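Local coordinates for protein carbonic anhydrase (Trichomonas vaginalis, PDB 6Y04) that probably catalyses the reversible hydration of carbon dioxide to hydrogencarbonate, as a zinc-dependent enzyme of the beta class with one zinc ion per subunit, at residues 91-96 with 146-151; 95-100 with 165-170. All blocks are in the same frame, centred on the assembly; numbering follows the deposited sequence.

Interaction 1 (91-96 with 146-151). With ZN (zinc ion), chain C.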
ATOM      1  N   ILE A  91       6.270   8.324 -11.400  1.00 15.84           N
ATOM      2  CA  ILE A  91       5.998   7.946 -10.024  1.00 16.17           C
ATOM      3  C   ILE A  91       5.758   9.209  -9.202  1.00 16.28           C
ATOM      4  O   ILE A  91       6.568  10.134  -9.223  1.00 16.29           O
ATOM      5  CB  ILE A  91       7.140   7.088  -9.435  1.00 16.61           C
ATOM      6  CG1 ILE A  91       7.364   5.791 -10.218  1.00 16.04           C
ATOM      7  CG2 ILE A  91       6.914   6.817  -7.952  1.00 16.08           C
ATOM      8  CD1 ILE A  91       8.663   5.084  -9.868  1.00 16.09           C
ATOM      9  N   PHE A  92       4.634   9.229  -8.476  1.00 16.25           N
ATOM     10  CA  PHE A  92       4.348  10.281  -7.515  1.00 16.44           C
ATOM     11  C   PHE A  92       4.408   9.708  -6.105  1.00 16.68           C
ATOM     12  O   PHE A  92       3.660   8.785  -5.773  1.00 16.81           O
ATOM     13  CB  PHE A  92       2.953  10.854  -7.764  1.00 16.64           C
ATOM     14  CG  PHE A  92       2.789  11.522  -9.102  1.00 16.71           C
ATOM     15  CD1 PHE A  92       2.621  10.767 -10.256  1.00 17.30           C
ATOM     16  CD2 PHE A  92       2.813  12.905  -9.211  1.00 16.61           C
ATOM     17  CE1 PHE A  92       2.481  11.379 -11.495  1.00 17.03           C
ATOM     18  CE2 PHE A  92       2.672  13.517 -10.448  1.00 16.63           C
ATOM     19  CZ  PHE A  92       2.503  12.756 -11.586  1.00 16.69           C
ATOM     20  N   ILE A  93       5.307  10.263  -5.282  1.00 16.54           N
ATOM     21  CA  ILE A  93       5.349   9.922  -3.868  1.00 16.37           C
ATOM     22  C   ILE A  93       4.673  11.029  -3.062  1.00 15.73           C
ATOM     23  O   ILE A  93       5.106  12.182  -3.080  1.00 15.02           O
ATOM     24  CB  ILE A  93       6.797   9.633  -3.422  1.00 17.30           C
ATOM     25  CG1 ILE A  93       7.349   8.419  -4.175  1.00 17.67           C
ATOM     26  CG2 ILE A  93       6.879   9.442  -1.913  1.00 16.70           C
ATOM     27  CD1 ILE A  93       8.836   8.461  -4.365  1.00 18.30           C
ATOM     28  N   MET A  94       3.599  10.655  -2.356  1.00 15.85           N
ATOM     29  CA  MET A  94       2.722  11.629  -1.724  1.00 15.77           C
ATOM     30  C   MET A  94       2.598  11.351  -0.225  1.00 16.51           C
ATOM     31  O   MET A  94       1.875  10.441   0.192  1.00 16.20           O
ATOM     32  CB  MET A  94       1.340  11.617  -2.380  1.00 14.64           C
ATOM     33  CG  MET A  94       0.382  12.590  -1.741  1.00 14.66           C
ATOM     34  SD  MET A  94      -1.065  12.898  -2.748  1.00 14.46           S
ATOM     35  CE  MET A  94      -1.886  11.311  -2.620  1.00 14.12           C
ATOM     36  N   GLY A  95       3.311  12.166   0.565  1.00 17.42           N
ATOM     37  CA  GLY A  95       3.224  12.135   2.013  1.00 19.41           C
ATOM     38  C   GLY A  95       2.111  13.048   2.514  1.00 21.84           C
ATOM     39  O   GLY A  95       1.418  13.682   1.722  1.00 22.69           O
ATOM     40  N   HIS A  96       1.939  13.111   3.835  1.00 24.81           N
ATOM     41  CA  HIS A  96       0.874  13.927   4.390  1.00 27.53           C
ATOM     42  C   HIS A  96       1.288  14.505   5.737  1.00 30.04           C
ATOM     43  O   HIS A  96       2.079  13.905   6.460  1.00 30.97           O
ATOM     44  CB  HIS A  96      -0.432  13.128   4.477  1.00 28.31           C
ATOM     45  CG  HIS A  96      -0.416  12.052   5.513  1.00 28.83           C
ATOM     46  ND1 HIS A  96      -1.102  12.176   6.704  1.00 29.14           N
ATOM     47  CD2 HIS A  96       0.203  10.849   5.556  1.00 29.59           C
ATOM     48  CE1 HIS A  96      -0.920  11.094   7.429  1.00 29.76           C
ATOM     49  NE2 HIS A  96      -0.118  10.266   6.754  1.00 30.22           N
ATOM     50  N   ASN A 146      13.450  12.574   0.905  1.00 25.19           N
ATOM     51  CA  ASN A 146      14.370  11.455   1.063  1.00 24.72           C
ATOM     52  C   ASN A 146      13.870  10.237   0.280  1.00 22.91           C
ATOM     53  O   ASN A 146      14.660   9.492  -0.299  1.00 21.76           O
ATOM     54  CB  ASN A 146      14.612  11.165   2.547  1.00 27.54           C
ATOM     55  CG  ASN A 146      15.783  10.233   2.800  1.00 30.94           C
ATOM     56  OD1 ASN A 146      16.911  10.687   2.975  1.00 33.69           O
ATOM     57  ND2 ASN A 146      15.534   8.931   2.824  1.00 32.00           N
ATOM     58  N   SER A 147      12.550  10.044   0.259  1.00 20.99           N
ATOM     59  CA  SER A 147      11.952   8.923  -0.443  1.00 20.10           C
ATOM     60  C   SER A 147      12.133   9.095  -1.944  1.00 20.17           C
ATOM     61  O   SER A 147      12.497   8.147  -2.633  1.00 19.71           O
ATOM     62  CB  SER A 147      10.507   8.769  -0.079  1.00 19.08           C
ATOM     63  OG  SER A 147      10.397   8.170   1.193  1.00 18.02           O
ATOM     64  N   VAL A 148      11.898  10.319  -2.427  1.00 20.61           N
ATOM     65  CA  VAL A 148      12.094  10.636  -3.834  1.00 21.66           C
ATOM     66  C   VAL A 148      13.557  10.398  -4.210  1.00 22.30           C
ATOM     67  O   VAL A 148      13.843   9.971  -5.322  1.00 21.81           O
ATOM     68  CB  VAL A 148      11.622  12.065  -4.168  1.00 20.92           C
ATOM     69  CG1 VAL A 148      11.997  12.481  -5.580  1.00 19.75           C
ATOM     70  CG2 VAL A 148      10.125  12.203  -3.962  1.00 20.49           C
ATOM     71  N   ARG A 149      14.472  10.644  -3.267  1.00 23.92           N
ATOM     72  CA  ARG A 149      15.890  10.445  -3.531  1.00 26.37           C
ATOM     73  C   ARG A 149      16.201   8.953  -3.638  1.00 24.77           C
ATOM     74  O   ARG A 149      16.920   8.544  -4.543  1.00 23.63           O
ATOM     75  CB  ARG A 149      16.756  11.144  -2.479  1.00 29.14           C
ATOM     76  CG  ARG A 149      18.214  11.281  -2.887  1.00 33.01           C
ATOM     77  CD  ARG A 149      19.155  11.547  -1.720  1.00 36.51           C
ATOM     78  NE  ARG A 149      18.644  10.977  -0.477  1.00 40.79           N
ATOM     79  CZ  ARG A 149      19.157   9.931   0.173  1.00 42.86           C
ATOM     80  NH1 ARG A 149      20.253   9.330  -0.266  1.00 41.19           N
ATOM     81  NH2 ARG A 149      18.585   9.510   1.288  1.00 41.97           N
ATOM     82  N   CYS A 150      15.648   8.150  -2.722  1.00 25.44           N
ATOM     83  CA  CYS A 150      15.983   6.733  -2.644  1.00 25.97           C
ATOM     84  C   CYS A 150      15.429   5.959  -3.840  1.00 25.15           C
ATOM     85  O   CYS A 150      16.038   4.987  -4.276  1.00 25.73           O
ATOM     86  CB  CYS A 150      15.538   6.098  -1.330  1.00 26.41           C
ATOM     87  SG  CYS A 150      16.595   6.565   0.071  1.00 30.52           S
ATOM     88  N   VAL A 151      14.277   6.386  -4.362  1.00 24.46           N
ATOM     89  CA  VAL A 151      13.739   5.777  -5.566  1.00 25.01           C
ATOM     90  C   VAL A 151      14.636   6.148  -6.747  1.00 26.13           C
ATOM     91  O   VAL A 151      14.991   5.289  -7.552  1.00 24.64           O
ATOM     92  CB  VAL A 151      12.261   6.145  -5.796  1.00 23.96           C
ATOM     93  CG1 VAL A 151      11.706   5.495  -7.057  1.00 23.47           C
ATOM     94  CG2 VAL A 151      11.402   5.775  -4.599  1.00 23.01           C
TER
HETATM   95 ZN    ZN C 301       0.784   8.640   7.606  0.70 29.82          ZN
HETATM   96  O   HOH W   1      -0.005   7.914   9.291  0.70 29.44           O
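Ile93 and Val151 form the tight centre of a helix-on-sheet contact in the alpha/beta fold of the beta-carbonic anhydrases, where helix 140-152 lies across one face of the sheet and runs nearly antiparallel to strand 90-96. The axes of 91-96 and 146-151 come within 9.2 Å, with 154° between their directions, a spacing filled by aliphatic branches. Ile93 contributes the largest share. Its CG1 stands anti to the carbonyl carbon (chi1 -63°), which carries CD1 out to the helix, where it passes alongside Val151 and comes to 3.7 Å from CG2 of that residue. The same methyl meets Val148 at both CA and CG2, while the other branch of Ile93, CG2, faces CB of Ser147 at 4.1 Å. The hydroxyl of Ser147 belongs to a different set of contacts, with hydrogen bonds to Asn143 O and Ile67 N. Leu79 of helix 74-85 touches both Ile91 and Val151, adding a second helix to the same apolar cluster.

The outer side of the helix is looser. Arg149 is exposed and turned from the sheet, and its NH2 bonds Asn146 OD1 at 2.7 Å, approaching from above the carbonyl plane. Back in the interior, Ile91 and Val151 meet tip to tip, with CD1 of the isoleucine 4.2 Å from CG1 of the valine.

Interaction 2 (95-100 with 165-170). With ZN (zinc ion), chain C.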
ATOM      1  N   GLY A  95       3.311  12.166   0.565  1.00 17.42           N
ATOM      2  CA  GLY A  95       3.224  12.135   2.013  1.00 19.41           C
ATOM      3  C   GLY A  95       2.111  13.048   2.514  1.00 21.84           C
ATOM      4  O   GLY A  95       1.418  13.682   1.722  1.00 22.69           O
ATOM      5  N   HIS A  96       1.939  13.111   3.835  1.00 24.81           N
ATOM      6  CA  HIS A  96       0.874  13.927   4.390  1.00 27.53           C
ATOM      7  C   HIS A  96       1.288  14.505   5.737  1.00 30.04           C
ATOM      8  O   HIS A  96       2.079  13.905   6.460  1.00 30.97           O
ATOM      9  CB  HIS A  96      -0.432  13.128   4.477  1.00 28.31           C
ATOM     10  CG  HIS A  96      -0.416  12.052   5.513  1.00 28.83           C
ATOM     11  ND1 HIS A  96      -1.102  12.176   6.704  1.00 29.14           N
ATOM     12  CD2 HIS A  96       0.203  10.849   5.556  1.00 29.59           C
ATOM     13  CE1 HIS A  96      -0.920  11.094   7.429  1.00 29.76           C
ATOM     14  NE2 HIS A  96      -0.118  10.266   6.754  1.00 30.22           N
ATOM     15  N   GLU A  97       0.716  15.677   6.042  1.00 35.34           N
ATOM     16  CA  GLU A  97       0.878  16.363   7.314  1.00 38.70           C
ATOM     17  C   GLU A  97       0.177  15.543   8.393  1.00 40.85           C
ATOM     18  O   GLU A  97      -0.801  14.857   8.103  1.00 38.94           O
ATOM     19  CB  GLU A  97       0.288  17.775   7.221  1.00 39.26           C
ATOM     20  CG  GLU A  97       0.473  18.413   5.848  1.00 41.92           C
ATOM     21  CD  GLU A  97       0.201  19.903   5.717  1.00 44.17           C
ATOM     22  OE1 GLU A  97       0.399  20.629   6.717  1.00 46.01           O
ATOM     23  OE2 GLU A  97      -0.196  20.336   4.607  1.00 42.99           O
ATOM     24  N   CYS A  98       0.693  15.608   9.626  1.00 45.72           N
ATOM     25  CA  CYS A  98       0.126  14.910  10.776  1.00 47.90           C
ATOM     26  C   CYS A  98       0.240  13.396  10.577  1.00 47.18           C
ATOM     27  O   CYS A  98      -0.674  12.660  10.943  1.00 46.55           O
ATOM     28  CB  CYS A  98      -1.339  15.284  11.014  1.00 52.21           C
ATOM     29  SG  CYS A  98      -1.686  17.064  11.120  1.00 60.56           S
ATOM     30  N   CYS A  99       1.362  12.933   9.999  1.00 43.88           N
ATOM     31  CA  CYS A  99       1.551  11.517   9.724  1.00 42.43           C
ATOM     32  C   CYS A  99       1.851  10.832  11.056  1.00 44.56           C
ATOM     33  O   CYS A  99       2.532  11.416  11.901  1.00 42.47           O
ATOM     34  CB  CYS A  99       2.700  11.278   8.745  1.00 39.41           C
ATOM     35  SG  CYS A  99       2.854   9.552   8.202  1.00 34.80           S
ATOM     36  N   GLY A 100       1.320   9.614  11.249  1.00 47.36           N
ATOM     37  CA  GLY A 100       1.376   8.931  12.538  1.00 50.91           C
ATOM     38  C   GLY A 100       2.756   8.343  12.839  1.00 55.04           C
ATOM     39  O   GLY A 100       3.002   7.799  13.919  1.00 54.23           O
ATOM     40  N   GLY A 165       7.386  14.469  -5.841  1.00 14.82           N
ATOM     41  CA  GLY A 165       7.053  14.465  -4.432  1.00 15.02           C
ATOM     42  C   GLY A 165       5.906  15.423  -4.150  1.00 14.77           C
ATOM     43  O   GLY A 165       5.964  16.581  -4.546  1.00 15.20           O
ATOM     44  N   LEU A 166       4.870  14.905  -3.484  1.00 14.89           N
ATOM     45  CA  LEU A 166       3.694  15.689  -3.148  1.00 15.21           C
ATOM     46  C   LEU A 166       3.422  15.578  -1.653  1.00 15.79           C
ATOM     47  O   LEU A 166       3.799  14.600  -1.006  1.00 15.69           O
ATOM     48  CB  LEU A 166       2.491  15.177  -3.943  1.00 14.64           C
ATOM     49  CG  LEU A 166       2.652  15.150  -5.462  1.00 14.84           C
ATOM     50  CD1 LEU A 166       1.395  14.613  -6.125  1.00 14.07           C
ATOM     51  CD2 LEU A 166       2.991  16.527  -6.014  1.00 14.42           C
ATOM     52  N   LEU A 167       2.725  16.591  -1.141  1.00 16.33           N
ATOM     53  CA  LEU A 167       2.233  16.592   0.222  1.00 17.22           C
ATOM     54  C   LEU A 167       0.734  16.871   0.175  1.00 17.42           C
ATOM     55  O   LEU A 167       0.291  17.815  -0.481  1.00 17.67           O
ATOM     56  CB  LEU A 167       3.001  17.651   1.020  1.00 17.68           C
ATOM     57  CG  LEU A 167       2.483  17.931   2.433  1.00 18.51           C
ATOM     58  CD1 LEU A 167       3.023  16.912   3.426  1.00 18.70           C
ATOM     59  CD2 LEU A 167       2.860  19.341   2.875  1.00 18.13           C
ATOM     60  N   ILE A 168      -0.038  16.000   0.839  1.00 17.24           N
ATOM     61  CA  ILE A 168      -1.472  16.198   0.964  1.00 16.67           C
ATOM     62  C   ILE A 168      -1.794  16.464   2.433  1.00 16.79           C
ATOM     63  O   ILE A 168      -1.170  15.897   3.330  1.00 16.29           O
ATOM     64  CB  ILE A 168      -2.283  15.019   0.372  1.00 16.73           C
ATOM     65  CG1 ILE A 168      -3.789  15.290   0.401  1.00 16.77           C
ATOM     66  CG2 ILE A 168      -1.936  13.696   1.042  1.00 16.35           C
ATOM     67  CD1 ILE A 168      -4.627  14.313  -0.391  1.00 17.52           C
ATOM     68  N   HIS A 169      -2.770  17.353   2.650  1.00 17.27           N
ATOM     69  CA  HIS A 169      -3.312  17.588   3.977  1.00 17.46           C
ATOM     70  C   HIS A 169      -4.476  16.634   4.231  1.00 17.60           C
ATOM     71  O   HIS A 169      -5.461  16.631   3.493  1.00 18.49           O
ATOM     72  CB  HIS A 169      -3.705  19.059   4.162  1.00 17.33           C
ATOM     73  CG  HIS A 169      -3.990  19.375   5.592  1.00 18.15           C
ATOM     74  ND1 HIS A 169      -5.057  18.807   6.279  1.00 18.24           N
ATOM     75  CD2 HIS A 169      -3.343  20.159   6.482  1.00 17.68           C
ATOM     76  CE1 HIS A 169      -5.054  19.230   7.525  1.00 17.76           C
ATOM     77  NE2 HIS A 169      -4.020  20.067   7.669  1.00 17.88           N
ATOM     78  N   PRO A 170      -4.427  15.819   5.306  1.00 17.90           N
ATOM     79  CA  PRO A 170      -5.415  14.754   5.495  1.00 18.53           C
ATOM     80  C   PRO A 170      -6.832  15.228   5.836  1.00 19.38           C
ATOM     81  O   PRO A 170      -7.779  14.445   5.752  1.00 19.53           O
ATOM     82  CB  PRO A 170      -4.792  13.891   6.604  1.00 18.23           C
ATOM     83  CG  PRO A 170      -3.904  14.841   7.377  1.00 17.54           C
ATOM     84  CD  PRO A 170      -3.423  15.876   6.381  1.00 17.11           C
TER
HETATM   85 ZN    ZN C 301       0.784   8.640   7.606  0.70 29.82          ZN
HETATM   86  O   HOH W   1      -0.005   7.914   9.291  0.70 29.44           O
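Gly95 and Leu167 pair in parallel where strands 90-96 and 163-168 run side by side, followed by His96 with Ile168. Gly95 N donates to Leu166 O at 2.9 Å, and Ile168 N returns a straighter bond to Gly95 O, with 168° at the hydrogen. Beyond the strand end the pairing fades into a weak bond from Glu97 N to Ile168 O.

His96 links this strand pair to the metal. Its CB lies 3.1 Å from Ile168 O and also meets CG2 of Ile168. From there CG sits between the backbone N and the carbonyl carbon (chi1 70°), which swings the imidazole off the sheet toward the zinc ion. ND1 has Pro170 CG at the ring edge, near its plane, and makes a weak bond to Glu97 O that helps fix the ring's rotation. At the tip, NE2 binds zinc at 2.0 Å, flanked by CD2 and CE1 at a near-equal 3.1 and 3.0 Å from the metal. Cys99 places CB over one face, displaced toward the ring's rim, and adds its SG to the metal at 2.3 Å; Cys37 and a water complete the four ligands, and Gly100 N donates to that water. This Cys-His-Cys site is the hallmark of the beta class.

Away from the metal, the Glu97 chain extends across Leu167 toward His169. Its carboxylate carbon comes 3.6 Å from His169 CD2, the two planes 69° apart, without a salt bridge. ND1 of His169 accepts from Asp171 N.

In the sheet, strand 163-168 lies between strand 90-96 and the antiparallel strand 175-179, whose Ile178 packs against Leu167 and whose Val175 touches Ile168, while Leu166 reaches Leu4 of the second subunit.

Overall arrangement
Both interactions use strand 90-96 and share Gly95 and His96, but they exploit different parts of it. Interaction 1 takes the first half of the strand and packs its aliphatic side chains under a helix, entirely in the buried core. Interaction 2 takes its C-terminal end, where backbone hydrogen bonds to a neighbouring strand give way to metal ligation and a more open turn, Glu97 partly exposed and Cys98 exposed. The contacts join directly: Ile93 O probably accepts a hydrogen bond from Leu166 N at 2.8 Å, and Val148 of the helix packs on Gly165. The pair illustrates a principle of alpha/beta enzymes, an apolar sheet interior with catalytic chemistry commonly at the C-terminal ends of parallel strands.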